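Local atomic coordinates of 5-cytosine DNA methyltransferase (Entamoeba histolytica, PDB entry 3QV2), a protein that probably transfers methyl groups from S-adenosyl-L-methionine to carbon 5 of cytosine in tRNA or DNA, as a member of the Dnmt2-like C5-methyltransferases. Residues A[123-128]-A[320-325]; A[151-156]-A[179-184]; A[226-231]-A[253-258]. All coordinates share one frame; numbering follows the deposited sequence.

Contacts 1 and 2 are neighbours on the same mixed sheet, their centres about 8 Å apart, and the shorter chain loop of contact 2 lies within the longer one of contact 1. They join directly: P123 O and Y152 OH stand 2.6 Å apart, and D324 OD2 and T180 OG1 2.7 Å apart, both probable hydrogen bonds. Contact 3 lies across the chain's centre from contact 1, about 39 Å from contact 1 and 42 Å from contact 2 between centres, without touching either. Contact 1 comes nearest the cofactor pocket: the F127 side chain is about 9 Å from bound S-adenosyl-L-homocysteine, whereas contacts 2 and 3 lie away from the annotated sites.

Contact 1: residues A[123-128]-A[320-325]; sequences PKHIFI and YLFDDL. With SO4 (sulfate ion), chain D.
H125 reaches from the start of strand 125-130 into the turn where helix 311-321 ends, and each atom of its side chain finds a partner there. CB touches F322 CE1 and CZ. With CG anti to the carbonyl carbon (chi1 -63°), the imidazole is set against the phenyl ring, whose CD1-CE1 side lies over one of its faces: CG is 3.5 Å from F322 CE1, ND1 continues along CE1 and CD1, and the two rings form an offset stack with centroids 4.4 Å apart. At CD2 the ring edge faces L321 O, 3.2 Å away. CE1 touches the CD2 methyl of L325. At the tip, NE2 donates to D324 OD1 over 2.7 Å, nearly straight at 164° and close to the imidazole plane, meeting the syn lone pair; the carboxylate itself is twisted 70° from the ring.

This is where the last helix of the Rossmann-like methyltransferase domain returns to its central sheet. F322 leaves helical geometry and opens a type I beta turn to L325, closed by L325 N bonding to F322 O, and that turn presents D324 to the histidine. D324 OD2 is bonded to T180 OG1 and also accepts from a water that donates to K124 O, 2.8 Å away; the same water lies over the imidazole face opposite F322, near its rim. The carboxylate would probably favour a positively charged H125. Further along the strand, L321 CD2 packs 3.8 Å from F127 CB and lies at the edge of the F127 ring. Just before H125, K124 extends outward; its chain, straight as far as CE, bends at chi4, and NZ donates to sulfate O2 over 3.0 Å, an ion probably from the crystallisation liquor.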
loop_
_atom_site.group_PDB
_atom_site.type_symbol
_atom_site.label_atom_id
_atom_site.label_comp_id
_atom_site.label_asym_id
_atom_site.label_seq_id
_atom_site.Cartn_x
_atom_site.Cartn_y
_atom_site.Cartn_z
ATOM N N PRO A 123 1.852 -5.192 -21.689
ATOM C CA PRO A 123 1.418 -3.935 -21.070
ATOM C C PRO A 123 2.478 -2.857 -21.257
ATOM O O PRO A 123 3.654 -3.100 -20.986
ATOM C CB PRO A 123 1.277 -4.300 -19.587
ATOM C CG PRO A 123 2.054 -5.568 -19.415
ATOM C CD PRO A 123 1.923 -6.292 -20.715
ATOM N N LYS A 124 2.067 -1.686 -21.728
ATOM C CA LYS A 124 3.007 -0.601 -21.991
ATOM C C LYS A 124 3.517 0.051 -20.707
ATOM O O LYS A 124 4.525 0.755 -20.721
ATOM C CB LYS A 124 2.373 0.447 -22.910
ATOM C CG LYS A 124 1.971 -0.098 -24.272
ATOM C CD LYS A 124 1.299 0.966 -25.124
ATOM C CE LYS A 124 0.883 0.405 -26.474
ATOM N NZ LYS A 124 -0.028 -0.764 -26.327
ATOM N N HIS A 125 2.816 -0.187 -19.603
ATOM C CA HIS A 125 3.230 0.331 -18.303
ATOM C C HIS A 125 2.988 -0.697 -17.206
ATOM O O HIS A 125 1.930 -1.325 -17.154
ATOM C CB HIS A 125 2.495 1.632 -17.970
ATOM C CG HIS A 125 2.794 2.755 -18.915
ATOM N ND1 HIS A 125 2.118 2.927 -20.104
ATOM C CD2 HIS A 125 3.697 3.759 -18.848
ATOM C CE1 HIS A 125 2.591 3.990 -20.727
ATOM N NE2 HIS A 125 3.552 4.514 -19.988
ATOM N N ILE A 126 3.978 -0.869 -16.336
ATOM C CA ILE A 126 3.858 -1.761 -15.189
ATOM C C ILE A 126 4.305 -1.052 -13.918
ATOM O O ILE A 126 5.342 -0.388 -13.898
ATOM C CB ILE A 126 4.709 -3.030 -15.358
ATOM C CG1 ILE A 126 4.352 -3.754 -16.655
ATOM C CG2 ILE A 126 4.530 -3.954 -14.160
ATOM C CD1 ILE A 126 5.128 -5.034 -16.860
ATOM N N PHE A 127 3.519 -1.197 -12.858
ATOM C CA PHE A 127 3.869 -0.617 -11.570
ATOM C C PHE A 127 3.794 -1.675 -10.475
ATOM O O PHE A 127 2.757 -2.309 -10.280
ATOM C CB PHE A 127 2.946 0.557 -11.236
ATOM C CG PHE A 127 3.370 1.334 -10.023
ATOM C CD1 PHE A 127 4.117 2.493 -10.152
ATOM C CD2 PHE A 127 3.026 0.903 -8.754
ATOM C CE1 PHE A 127 4.510 3.210 -9.038
ATOM C CE2 PHE A 127 3.416 1.614 -7.636
ATOM C CZ PHE A 127 4.159 2.770 -7.778
ATOM N N ILE A 128 4.902 -1.867 -9.768
ATOM C CA ILE A 128 4.955 -2.842 -8.689
ATOM C C ILE A 128 5.243 -2.164 -7.358
ATOM O O ILE A 128 6.070 -1.258 -7.278
ATOM C CB ILE A 128 6.032 -3.911 -8.945
ATOM C CG1 ILE A 128 5.946 -4.422 -10.383
ATOM C CG2 ILE A 128 5.894 -5.056 -7.953
ATOM C CD1 ILE A 128 7.009 -5.442 -10.735
ATOM N N TYR A 320 5.237 9.795 -12.855
ATOM C CA TYR A 320 6.533 9.610 -13.494
ATOM C C TYR A 320 6.471 8.469 -14.504
ATOM O O TYR A 320 6.866 8.626 -15.659
ATOM C CB TYR A 320 7.608 9.332 -12.444
ATOM C CG TYR A 320 8.980 9.061 -13.017
ATOM C CD1 TYR A 320 9.709 10.071 -13.632
ATOM C CD2 TYR A 320 9.551 7.799 -12.933
ATOM C CE1 TYR A 320 10.965 9.828 -14.154
ATOM C CE2 TYR A 320 10.807 7.547 -13.451
ATOM C CZ TYR A 320 11.509 8.565 -14.059
ATOM O OH TYR A 320 12.761 8.318 -14.576
ATOM N N LEU A 321 5.968 7.323 -14.054
ATOM C CA LEU A 321 5.823 6.143 -14.902
ATOM C C LEU A 321 5.096 6.444 -16.210
ATOM O O LEU A 321 5.428 5.886 -17.255
ATOM C CB LEU A 321 5.078 5.040 -14.144
ATOM C CG LEU A 321 4.663 3.805 -14.949
ATOM C CD1 LEU A 321 5.881 3.059 -15.468
ATOM C CD2 LEU A 321 3.792 2.887 -14.105
ATOM N N PHE A 322 4.103 7.326 -16.146
ATOM C CA PHE A 322 3.274 7.633 -17.308
ATOM C C PHE A 322 3.659 8.939 -18.004
ATOM O O PHE A 322 2.900 9.451 -18.826
ATOM C CB PHE A 322 1.797 7.693 -16.909
ATOM C CG PHE A 322 1.192 6.353 -16.604
ATOM C CD1 PHE A 322 0.641 5.583 -17.615
ATOM C CD2 PHE A 322 1.160 5.867 -15.306
ATOM C CE1 PHE A 322 0.078 4.353 -17.340
ATOM C CE2 PHE A 322 0.597 4.636 -15.026
ATOM C CZ PHE A 322 0.056 3.878 -16.045
ATOM N N ASP A 323 4.834 9.473 -17.686
ATOM C CA ASP A 323 5.243 10.763 -18.238
ATOM C C ASP A 323 5.585 10.681 -19.726
ATOM O O ASP A 323 5.962 11.677 -20.342
ATOM C CB ASP A 323 6.406 11.361 -17.440
ATOM C CG ASP A 323 7.750 10.775 -17.825
ATOM O OD1 ASP A 323 7.784 9.705 -18.466
ATOM O OD2 ASP A 323 8.779 11.389 -17.476
ATOM N N ASP A 324 5.451 9.488 -20.298
ATOM C CA ASP A 324 5.678 9.300 -21.726
ATOM C C ASP A 324 4.375 9.465 -22.505
ATOM O O ASP A 324 4.361 9.372 -23.732
ATOM C CB ASP A 324 6.292 7.923 -22.002
ATOM C CG ASP A 324 5.377 6.782 -21.595
ATOM O OD1 ASP A 324 4.578 6.965 -20.655
ATOM O OD2 ASP A 324 5.457 5.699 -22.214
ATOM N N LEU A 325 3.286 9.717 -21.783
ATOM C CA LEU A 325 1.966 9.844 -22.397
ATOM C C LEU A 325 1.548 11.299 -22.611
ATOM O O LEU A 325 0.458 11.568 -23.118
ATOM C CB LEU A 325 0.908 9.115 -21.560
ATOM C CG LEU A 325 0.988 7.589 -21.470
ATOM C CD1 LEU A 325 -0.273 7.033 -20.826
ATOM C CD2 LEU A 325 1.209 6.968 -22.842
HETATM S S SO4 D . -3.536 0.016 -26.485
HETATM O O1 SO4 D . -4.079 -1.087 -25.699
HETATM O O2 SO4 D . -2.556 0.759 -25.699
HETATM O O3 SO4 D . -2.889 -0.525 -27.678
HETATM O O4 SO4 D . -4.622 0.912 -26.872
HETATM O O HOH W 1 5.419 2.795 -22.461
#

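Contact 2: residues A[151-156]-A[179-184]; sequences QYYIKD and LTPFKN
L179 sets one methyl, CD2, squarely over the Y152 ring, 3.5 Å from its centroid and 10° off the normal. Next along, the Y153 ring lies flat across the 180-181 peptide and the proline: P181 CB stands 3.8 Å from the ring centroid, while L179 O faces the ring's edge. The two side chains lie parallel. F182 holds CG anti to its carbonyl carbon (chi1 -62°), which lays the phenyl antiparallel alongside K155; K155 CG sits over its face, 3.7 Å from F182 CD2, and Y153 O meets that ring at its edge.

One water joins two backbone carbonyls, Q151 O and L179 O; a second donates to F182 O and is only weakly held by K155 NZ.

Y152 follows the Schellman motif that closes helix 138-149 at Q151, and its OH is bonded to P123 O. F182 also stacks with Y320 and makes a cation-pi contact with R178. The 179-184 loop runs on from strand 172-178 beside an edge strand of the sheet, 153-159, whose Y153 and K155 make backbone hydrogen bonds to R178 and M176. Lacking a direct hydrogen bond, the two segments depend on complementary shape and ring-face contacts for their fit.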
loop_
_atom_site.group_PDB
_atom_site.type_symbol
_atom_site.label_atom_id
_atom_site.label_comp_id
_atom_site.label_asym_id
_atom_site.label_seq_id
_atom_site.Cartn_x
_atom_site.Cartn_y
_atom_site.Cartn_z
ATOM N N GLN A 151 12.216 -6.326 -23.268
ATOM C CA GLN A 151 12.376 -4.970 -23.795
ATOM C C GLN A 151 11.809 -3.852 -22.916
ATOM O O GLN A 151 11.420 -2.799 -23.422
ATOM C CB GLN A 151 11.776 -4.872 -25.204
ATOM C CG GLN A 151 12.146 -6.023 -26.131
ATOM C CD GLN A 151 13.638 -6.124 -26.384
ATOM O OE1 GLN A 151 14.424 -5.341 -25.854
ATOM N NE2 GLN A 151 14.035 -7.091 -27.204
ATOM N N TYR A 152 11.772 -4.073 -21.606
ATOM C CA TYR A 152 11.268 -3.061 -20.683
ATOM C C TYR A 152 12.381 -2.167 -20.151
ATOM O O TYR A 152 13.511 -2.613 -19.955
ATOM C CB TYR A 152 10.539 -3.713 -19.505
ATOM C CG TYR A 152 9.109 -4.109 -19.795
ATOM C CD1 TYR A 152 8.065 -3.211 -19.599
ATOM C CD2 TYR A 152 8.799 -5.379 -20.256
ATOM C CE1 TYR A 152 6.755 -3.567 -19.861
ATOM C CE2 TYR A 152 7.493 -5.746 -20.520
ATOM C CZ TYR A 152 6.476 -4.838 -20.321
ATOM O OH TYR A 152 5.176 -5.199 -20.581
ATOM N N TYR A 153 12.052 -0.899 -19.924
ATOM C CA TYR A 153 12.928 0.006 -19.192
ATOM C C TYR A 153 12.444 0.061 -17.748
ATOM O O TYR A 153 11.252 0.221 -17.494
ATOM C CB TYR A 153 12.908 1.403 -19.811
ATOM C CG TYR A 153 13.494 1.460 -21.203
ATOM C CD1 TYR A 153 14.835 1.760 -21.400
ATOM C CD2 TYR A 153 12.707 1.213 -22.319
ATOM C CE1 TYR A 153 15.376 1.814 -22.669
ATOM C CE2 TYR A 153 13.238 1.264 -23.593
ATOM C CZ TYR A 153 14.573 1.565 -23.762
ATOM O OH TYR A 153 15.105 1.617 -25.030
ATOM N N ILE A 154 13.367 -0.075 -16.803
ATOM C CA ILE A 154 12.989 -0.194 -15.401
ATOM C C ILE A 154 13.652 0.842 -14.502
ATOM O O ILE A 154 14.877 0.959 -14.464
ATOM C CB ILE A 154 13.312 -1.600 -14.855
ATOM C CG1 ILE A 154 12.706 -2.675 -15.755
ATOM C CG2 ILE A 154 12.808 -1.746 -13.427
ATOM C CD1 ILE A 154 13.071 -4.086 -15.349
ATOM N N LYS A 155 12.825 1.595 -13.783
ATOM C CA LYS A 155 13.309 2.483 -12.737
ATOM C C LYS A 155 12.647 2.132 -11.412
ATOM O O LYS A 155 11.437 1.918 -11.346
ATOM C CB LYS A 155 13.053 3.948 -13.090
ATOM C CG LYS A 155 13.944 4.472 -14.200
ATOM C CD LYS A 155 14.422 5.881 -13.900
ATOM C CE LYS A 155 15.386 6.373 -14.968
ATOM N NZ LYS A 155 16.578 5.487 -15.092
ATOM N N ASP A 156 13.449 2.071 -10.356
ATOM C CA ASP A 156 12.952 1.688 -9.042
ATOM C C ASP A 156 13.382 2.680 -7.966
ATOM O O ASP A 156 14.348 3.422 -8.143
ATOM C CB ASP A 156 13.429 0.279 -8.689
ATOM C CG ASP A 156 14.941 0.155 -8.705
ATOM O OD1 ASP A 156 15.606 1.051 -9.266
ATOM O OD2 ASP A 156 15.466 -0.839 -8.163
ATOM N N LEU A 179 7.775 0.321 -21.828
ATOM C CA LEU A 179 8.456 -0.014 -23.075
ATOM C C LEU A 179 9.180 1.178 -23.696
ATOM O O LEU A 179 9.916 1.028 -24.672
ATOM C CB LEU A 179 7.463 -0.614 -24.071
ATOM C CG LEU A 179 6.707 -1.843 -23.562
ATOM C CD1 LEU A 179 5.652 -2.274 -24.565
ATOM C CD2 LEU A 179 7.673 -2.979 -23.273
ATOM N N THR A 180 8.968 2.361 -23.130
ATOM C CA THR A 180 9.669 3.556 -23.585
ATOM C C THR A 180 10.690 3.992 -22.541
ATOM O O THR A 180 10.433 3.899 -21.342
ATOM C CB THR A 180 8.698 4.718 -23.855
ATOM O OG1 THR A 180 8.077 5.119 -22.628
ATOM C CG2 THR A 180 7.627 4.297 -24.852
ATOM N N PRO A 181 11.858 4.467 -22.994
ATOM C CA PRO A 181 12.890 4.932 -22.063
ATOM C C PRO A 181 12.450 6.192 -21.325
ATOM O O PRO A 181 11.678 6.987 -21.864
ATOM C CB PRO A 181 14.079 5.233 -22.980
ATOM C CG PRO A 181 13.470 5.506 -24.310
ATOM C CD PRO A 181 12.278 4.600 -24.400
ATOM N N PHE A 182 12.932 6.363 -20.097
ATOM C CA PHE A 182 12.612 7.543 -19.304
ATOM C C PHE A 182 13.531 8.701 -19.676
ATOM O O PHE A 182 14.735 8.649 -19.429
ATOM C CB PHE A 182 12.739 7.236 -17.809
ATOM C CG PHE A 182 11.792 6.176 -17.322
ATOM C CD1 PHE A 182 10.582 6.523 -16.743
ATOM C CD2 PHE A 182 12.112 4.833 -17.439
ATOM C CE1 PHE A 182 9.709 5.550 -16.291
ATOM C CE2 PHE A 182 11.244 3.855 -16.990
ATOM C CZ PHE A 182 10.041 4.214 -16.415
ATOM N N LYS A 183 12.957 9.742 -20.273
ATOM C CA LYS A 183 13.730 10.904 -20.698
ATOM C C LYS A 183 14.076 11.821 -19.532
ATOM O O LYS A 183 15.129 12.456 -19.523
ATOM C CB LYS A 183 12.970 11.698 -21.765
ATOM C CG LYS A 183 12.818 10.978 -23.091
ATOM C CD LYS A 183 12.183 11.882 -24.133
ATOM C CE LYS A 183 12.160 11.210 -25.492
ATOM N NZ LYS A 183 11.648 12.121 -26.549
ATOM N N ASN A 184 13.183 11.888 -18.550
ATOM C CA ASN A 184 13.344 12.806 -17.429
ATOM C C ASN A 184 13.777 12.107 -16.147
ATOM O O ASN A 184 13.438 10.945 -15.916
ATOM C CB ASN A 184 12.043 13.567 -17.179
ATOM C CG ASN A 184 11.435 14.115 -18.453
ATOM O OD1 ASN A 184 11.921 15.095 -19.014
ATOM N ND2 ASN A 184 10.361 13.483 -18.914
HETATM O O HOH W 2 10.899 -1.298 -25.656
HETATM O O HOH W 3 16.604 7.237 -18.014
#

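Contact 3: residues A[226-231]-A[253-258]; sequences GKDDKR and IEPHFI
D229 and H256 cross with carboxylate and imidazole planes 75° apart, where a type I beta turn, G226 to D229, meets the loop that follows strand 249-251. Here the chain leaves the small two-stranded parallel sheet, 224-226 beside 249-251, and the two exits are tied together. D229 is the polar centre. CG lies anti to its carbonyl carbon (chi1 -83°), which brings OD2 back over the turn to accept from two backbone amides. F257 N meets its syn lone pair over 3.0 Å at 154°, and G226 N approaches from the anti side, somewhat out of the carboxylate plane, over 2.6 Å. One oxygen therefore ties the first residue of its own turn to the facing loop, and this double grip fixes the rotation of the carboxylate.

D228 stands beside it. Its CB lies over one face of the H256 ring, 4.0 Å from the centroid and displaced toward the rim, while its carboxylate swings across to P255, with OD2 3.1 Å from P255 CB. The D228 amide points to the same residue, donating to P255 O at 2.9 Å from a position tilted off the carbonyl plane.

At G226 the backbones approach closely: its CA lies 3.2 Å from E254 O, a CA-H...O contact. E254 reaches forward along its own loop, OE1 accepting from I258 N from above the carboxylate plane. A water accepts from K227 N and donates to E254 O at 2.8 Å.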
loop_
_atom_site.group_PDB
_atom_site.type_symbol
_atom_site.label_atom_id
_atom_site.label_comp_id
_atom_site.label_asym_id
_atom_site.label_seq_id
_atom_site.Cartn_x
_atom_site.Cartn_y
_atom_site.Cartn_z
ATOM N N GLY A 226 1.709 13.023 19.462
ATOM C CA GLY A 226 0.703 14.049 19.662
ATOM C C GLY A 226 0.345 14.693 18.337
ATOM O O GLY A 226 0.973 14.413 17.317
ATOM N N LYS A 227 -0.657 15.564 18.348
ATOM C CA LYS A 227 -1.157 16.167 17.117
ATOM C C LYS A 227 -0.091 16.940 16.345
ATOM O O LYS A 227 -0.275 17.244 15.165
ATOM C CB LYS A 227 -2.353 17.075 17.411
ATOM C CG LYS A 227 -2.043 18.236 18.341
ATOM C CD LYS A 227 -3.302 19.020 18.672
ATOM C CE LYS A 227 -4.344 18.131 19.334
ATOM N NZ LYS A 227 -5.579 18.887 19.688
ATOM N N ASP A 228 1.023 17.252 17.001
ATOM C CA ASP A 228 2.069 18.057 16.373
ATOM C C ASP A 228 3.366 17.292 16.099
ATOM O O ASP A 228 4.250 17.794 15.404
ATOM C CB ASP A 228 2.358 19.311 17.207
ATOM C CG ASP A 228 1.252 20.344 17.106
ATOM O OD1 ASP A 228 0.505 20.314 16.106
ATOM O OD2 ASP A 228 1.135 21.187 18.020
ATOM N N ASP A 229 3.475 16.080 16.637
ATOM C CA ASP A 229 4.693 15.285 16.487
ATOM C C ASP A 229 5.053 15.021 15.026
ATOM O O ASP A 229 4.188 15.023 14.152
ATOM C CB ASP A 229 4.586 13.972 17.265
ATOM C CG ASP A 229 4.922 14.142 18.733
ATOM O OD1 ASP A 229 6.122 14.259 19.055
ATOM O OD2 ASP A 229 3.993 14.158 19.567
ATOM N N LYS A 230 6.339 14.790 14.776
ATOM C CA LYS A 230 6.861 14.661 13.416
ATOM C C LYS A 230 6.060 13.717 12.522
ATOM O O LYS A 230 5.664 14.087 11.416
ATOM C CB LYS A 230 8.330 14.228 13.436
ATOM C CG LYS A 230 9.297 15.329 13.833
ATOM C CD LYS A 230 10.740 14.888 13.641
ATOM C CE LYS A 230 11.717 16.001 13.992
ATOM N NZ LYS A 230 13.131 15.587 13.773
ATOM N N ARG A 231 5.822 12.500 13.002
ATOM C CA ARG A 231 5.188 11.484 12.173
ATOM C C ARG A 231 4.573 10.349 12.988
ATOM O O ARG A 231 4.799 10.234 14.193
ATOM C CB ARG A 231 6.204 10.901 11.187
ATOM C CG ARG A 231 7.006 9.732 11.745
ATOM C CD ARG A 231 7.859 10.143 12.938
ATOM N NE ARG A 231 8.488 8.988 13.573
ATOM C CZ ARG A 231 8.025 8.385 14.665
ATOM N NH1 ARG A 231 6.927 8.831 15.261
ATOM N NH2 ARG A 231 8.665 7.337 15.166
ATOM N N ILE A 253 -3.718 14.990 24.582
ATOM C CA ILE A 253 -3.436 15.959 25.635
ATOM C C ILE A 253 -2.216 16.823 25.322
ATOM O O ILE A 253 -2.158 17.990 25.708
ATOM C CB ILE A 253 -3.261 15.266 27.009
ATOM C CG1 ILE A 253 -4.575 15.300 27.794
ATOM C CG2 ILE A 253 -2.158 15.936 27.814
ATOM C CD1 ILE A 253 -5.739 14.641 27.080
ATOM N N GLU A 254 -1.247 16.255 24.612
ATOM C CA GLU A 254 -0.010 16.973 24.320
ATOM C C GLU A 254 0.261 17.099 22.827
ATOM O O GLU A 254 0.235 16.104 22.101
ATOM C CB GLU A 254 1.177 16.286 24.997
ATOM C CG GLU A 254 1.103 16.264 26.511
ATOM C CD GLU A 254 2.229 15.468 27.138
ATOM O OE1 GLU A 254 2.771 14.565 26.465
ATOM O OE2 GLU A 254 2.574 15.746 28.305
ATOM N N PRO A 255 0.522 18.331 22.363
ATOM C CA PRO A 255 0.927 18.567 20.974
ATOM C C PRO A 255 2.180 17.762 20.651
ATOM O O PRO A 255 2.259 17.115 19.606
ATOM C CB PRO A 255 1.245 20.062 20.957
ATOM C CG PRO A 255 0.407 20.633 22.043
ATOM C CD PRO A 255 0.382 19.587 23.119
ATOM N N HIS A 256 3.150 17.813 21.557
ATOM C CA HIS A 256 4.357 17.007 21.449
ATOM C C HIS A 256 4.438 16.074 22.647
ATOM O O HIS A 256 4.821 16.494 23.738
ATOM C CB HIS A 256 5.597 17.900 21.406
ATOM C CG HIS A 256 5.749 18.666 20.128
ATOM N ND1 HIS A 256 6.375 18.144 19.019
ATOM C CD2 HIS A 256 5.361 19.918 19.787
ATOM C CE1 HIS A 256 6.365 19.039 18.046
ATOM N NE2 HIS A 256 5.756 20.124 18.488
ATOM N N PHE A 257 4.070 14.813 22.452
ATOM C CA PHE A 257 4.119 13.844 23.541
ATOM C C PHE A 257 5.464 13.888 24.258
ATOM O O PHE A 257 6.513 13.690 23.645
ATOM C CB PHE A 257 3.837 12.431 23.031
ATOM C CG PHE A 257 4.115 11.354 24.045
ATOM C CD1 PHE A 257 3.185 11.044 25.023
ATOM C CD2 PHE A 257 5.307 10.649 24.014
ATOM C CE1 PHE A 257 3.439 10.054 25.953
ATOM C CE2 PHE A 257 5.567 9.657 24.942
ATOM C CZ PHE A 257 4.631 9.360 25.913
ATOM N N ILE A 258 5.426 14.163 25.558
ATOM C CA ILE A 258 6.636 14.138 26.369
ATOM C C ILE A 258 6.778 12.776 27.041
ATOM O O ILE A 258 5.889 12.340 27.772
ATOM C CB ILE A 258 6.658 15.273 27.418
ATOM C CG1 ILE A 258 5.549 15.085 28.454
ATOM C CG2 ILE A 258 6.536 16.629 26.739
ATOM C CD1 ILE A 258 5.516 16.168 29.513
HETATM O O HOH W 4 -2.354 16.022 20.946
#